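Local coordinates for protein glutathione S-transferase (Sphingobium chungbukense, PDB 6M1T) that probably transfers glutathione, which it binds, to electrophilic compounds, as a beta-class member of the detoxifying glutathione S-transferase family, at residues P14-R19 with L158-G163. Numbering follows the deposited sequence.
Sequences PHIALR and LFVMLG
The ring of F159 meets the end of I16 obliquely: CD1 of I16 stands 4.3 Å from F159 CD2. The same methyl has a second partner, CG2 of V160, at 4.1 Å. I16 thus reaches from helix 12-21 with a single carbon to two consecutive side chains of helix 153-162. Its CG1 lies anti to the carbonyl carbon (chi1 -69°) and chi2 is extended at 163°, which carries CD1 well out from the helix; isoleucine suits a place where the backbones stay 9.2 Å apart between the CA atoms of I16 and V160. V160 answers with the branch anti to its own carbonyl carbon, and the I16 and V160 side chains run alongside one another with opposite senses. Valine suits its place as a short, branched apolar residue whose CG2 meets the I16 methyl. Its side chain lies about 5 Å from that of the glutathione-binding C10. The broad ring of F159 also touches V191 of helix 189-198 and I185 and A186 of helix 176-186.

Two flat groups also meet within helix 12-21, one turn apart: H15 NE2 sits at the edge of the R19 guanidinium, in its plane, and accepts a 3.1 Å hydrogen bond from R19 NH2, which lies 18° out of the imidazole plane. With H15 ND1 hydrogen-bonded to E198, both ring nitrogens are engaged and the imidazole's rotation is fixed.

The contact joins the thioredoxin-like N-terminal domain to the all-helical C-terminal domain of the GST fold. No hydrogen bond crosses it and just 78 Å² is buried, so these two segments meet by dispersion and exclusion of water alone, without the directional constraint of a polar link.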
ATOM      1  N   PRO A  14       3.867  -0.282  14.196  1.00 10.16           N
ATOM      2  CA  PRO A  14       2.902   0.360  15.074  1.00 10.63           C
ATOM      3  C   PRO A  14       3.259   0.191  16.562  1.00 10.39           C
ATOM      4  O   PRO A  14       2.911   1.094  17.353  1.00  9.45           O
ATOM      5  CB  PRO A  14       1.533  -0.228  14.673  1.00 11.45           C
ATOM      6  CG  PRO A  14       1.887  -1.461  13.918  1.00 11.09           C
ATOM      7  CD  PRO A  14       3.243  -1.230  13.268  1.00 10.88           C
ATOM      8  N   HIS A  15       3.919  -0.906  16.939  1.00 10.18           N
ATOM      9  CA  HIS A  15       4.437  -1.073  18.334  1.00 10.70           C
ATOM     10  C   HIS A  15       5.338   0.126  18.680  1.00 10.71           C
ATOM     11  O   HIS A  15       5.115   0.786  19.733  1.00 11.95           O
ATOM     12  CB  HIS A  15       5.174  -2.416  18.474  1.00 10.92           C
ATOM     13  CG  HIS A  15       5.459  -2.829  19.881  1.00 11.18           C
ATOM     14  ND1 HIS A  15       6.021  -4.059  20.190  1.00 13.69           N
ATOM     15  CD2 HIS A  15       5.200  -2.224  21.053  1.00 13.60           C
ATOM     16  CE1 HIS A  15       6.184  -4.144  21.511  1.00 13.51           C
ATOM     17  NE2 HIS A  15       5.639  -3.049  22.066  1.00 13.29           N
ATOM     18  N   ILE A  16       6.341   0.389  17.864  1.00 11.31           N
ATOM     19  CA  ILE A  16       7.262   1.552  18.073  1.00 12.22           C
ATOM     20  C   ILE A  16       6.452   2.870  18.095  1.00 13.35           C
ATOM     21  O   ILE A  16       6.684   3.704  18.967  1.00 13.08           O
ATOM     22  CB  ILE A  16       8.374   1.553  17.021  1.00 13.36           C
ATOM     23  CG1 ILE A  16       9.320   0.381  17.255  1.00 12.24           C
ATOM     24  CG2 ILE A  16       9.097   2.900  17.004  1.00 13.67           C
ATOM     25  CD1 ILE A  16      10.214   0.021  16.102  1.00 13.63           C
ATOM     26  N   ALA A  17       5.527   3.061  17.160  1.00 12.88           N
ATOM     27  CA  ALA A  17       4.731   4.303  17.005  1.00 13.16           C
ATOM     28  C   ALA A  17       3.919   4.601  18.272  1.00 12.39           C
ATOM     29  O   ALA A  17       3.832   5.771  18.678  1.00 13.37           O
ATOM     30  CB  ALA A  17       3.846   4.213  15.759  1.00 13.02           C
ATOM     31  N   LEU A  18       3.247   3.607  18.840  1.00 12.13           N
ATOM     32  CA  LEU A  18       2.482   3.786  20.091  1.00 13.55           C
ATOM     33  C   LEU A  18       3.428   4.200  21.228  1.00 13.87           C
ATOM     34  O   LEU A  18       2.974   5.009  22.078  1.00 16.43           O
ATOM     35  CB  LEU A  18       1.731   2.491  20.419  1.00 12.66           C
ATOM     36  CG  LEU A  18       0.551   2.218  19.494  1.00 13.07           C
ATOM     37  CD1 LEU A  18       0.130   0.769  19.582  1.00 13.48           C
ATOM     38  CD2 LEU A  18      -0.608   3.133  19.812  1.00 13.51           C
ATOM     39  N   ARG A  19       4.624   3.623  21.288  1.00 14.97           N
ATOM     40  CA  ARG A  19       5.669   4.031  22.274  1.00 15.92           C
ATOM     41  C   ARG A  19       6.093   5.492  22.000  1.00 16.47           C
ATOM     42  O   ARG A  19       6.326   6.206  22.981  1.00 16.82           O
ATOM     43  CB  ARG A  19       6.872   3.095  22.264  1.00 14.65           C
ATOM     44  CG  ARG A  19       6.519   1.728  22.848  1.00 15.05           C
ATOM     45  CD  ARG A  19       7.667   0.765  22.994  1.00 14.80           C
ATOM     46  NE  ARG A  19       7.110  -0.513  23.429  1.00 15.01           N
ATOM     47  CZ  ARG A  19       6.962  -0.917  24.683  1.00 14.87           C
ATOM     48  NH1 ARG A  19       7.396  -0.174  25.681  1.00 15.09           N
ATOM     49  NH2 ARG A  19       6.378  -2.077  24.914  1.00 16.41           N
ATOM     50  N   LEU A 158      10.045   1.825   7.639  1.00 10.94           N
ATOM     51  CA  LEU A 158      11.250   1.459   6.862  1.00 10.86           C
ATOM     52  C   LEU A 158      12.231   0.779   7.802  1.00 10.87           C
ATOM     53  O   LEU A 158      12.748  -0.285   7.429  1.00 12.67           O
ATOM     54  CB  LEU A 158      11.887   2.683   6.199  1.00 11.60           C
ATOM     55  CG  LEU A 158      13.196   2.434   5.451  1.00 11.91           C
ATOM     56  CD1 LEU A 158      13.039   1.334   4.387  1.00 12.88           C
ATOM     57  CD2 LEU A 158      13.698   3.744   4.837  1.00 11.81           C
ATOM     58  N   PHE A 159      12.481   1.397   8.970  1.00 11.00           N
ATOM     59  CA  PHE A 159      13.439   0.847   9.971  1.00 12.16           C
ATOM     60  C   PHE A 159      13.122  -0.619  10.260  1.00 12.07           C
ATOM     61  O   PHE A 159      13.995  -1.456  10.228  1.00 10.58           O
ATOM     62  CB  PHE A 159      13.340   1.631  11.270  1.00 13.10           C
ATOM     63  CG  PHE A 159      14.140   1.051  12.392  1.00 15.57           C
ATOM     64  CD1 PHE A 159      15.501   1.296  12.454  1.00 16.55           C
ATOM     65  CD2 PHE A 159      13.521   0.374  13.439  1.00 17.27           C
ATOM     66  CE1 PHE A 159      16.259   0.840  13.521  1.00 16.39           C
ATOM     67  CE2 PHE A 159      14.282  -0.082  14.507  1.00 18.13           C
ATOM     68  CZ  PHE A 159      15.650   0.124  14.529  1.00 18.68           C
ATOM     69  N   VAL A 160      11.835  -0.939  10.473  1.00 11.91           N
ATOM     70  CA  VAL A 160      11.432  -2.333  10.799  1.00 11.20           C
ATOM     71  C   VAL A 160      11.828  -3.281   9.662  1.00 11.36           C
ATOM     72  O   VAL A 160      12.464  -4.304   9.927  1.00 12.55           O
ATOM     73  CB  VAL A 160       9.950  -2.446  11.185  1.00 12.15           C
ATOM     74  CG1 VAL A 160       9.513  -3.903  11.242  1.00 12.77           C
ATOM     75  CG2 VAL A 160       9.694  -1.736  12.488  1.00 12.27           C
ATOM     76  N   MET A 161      11.492  -2.968   8.423  1.00 11.60           N
ATOM     77  CA  MET A 161      11.821  -3.805   7.251  1.00 12.86           C
ATOM     78  C   MET A 161      13.341  -3.858   6.990  1.00 13.44           C
ATOM     79  O   MET A 161      13.778  -4.863   6.488  1.00 12.19           O
ATOM     80  CB  MET A 161      11.059  -3.275   6.027  1.00 13.81           C
ATOM     81  CG  MET A 161       9.545  -3.317   6.248  1.00 16.86           C
ATOM     82  SD  MET A 161       8.681  -2.973   4.661  1.00 21.51           S
ATOM     83  CE  MET A 161       7.394  -1.870   5.204  1.00 23.46           C
ATOM     84  N   LEU A 162      14.126  -2.839   7.367  1.00 16.47           N
ATOM     85  CA  LEU A 162      15.619  -2.871   7.217  1.00 17.28           C
ATOM     86  C   LEU A 162      16.228  -3.846   8.217  1.00 17.26           C
ATOM     87  O   LEU A 162      17.331  -4.334   7.972  1.00 19.29           O
ATOM     88  CB  LEU A 162      16.177  -1.450   7.366  1.00 17.55           C
ATOM     89  CG  LEU A 162      15.816  -0.494   6.240  1.00 17.00           C
ATOM     90  CD1 LEU A 162      16.468   0.861   6.485  1.00 19.75           C
ATOM     91  CD2 LEU A 162      16.210  -1.016   4.896  1.00 18.00           C
ATOM     92  N   GLY A 163      15.468  -4.255   9.237  1.00 17.89           N
ATOM     93  CA  GLY A 163      15.843  -5.406  10.078  1.00 16.05           C
ATOM     94  C   GLY A 163      15.693  -6.772   9.428  1.00 16.03           C
ATOM     95  O   GLY A 163      16.168  -7.739  10.061  1.00 16.45           O
TER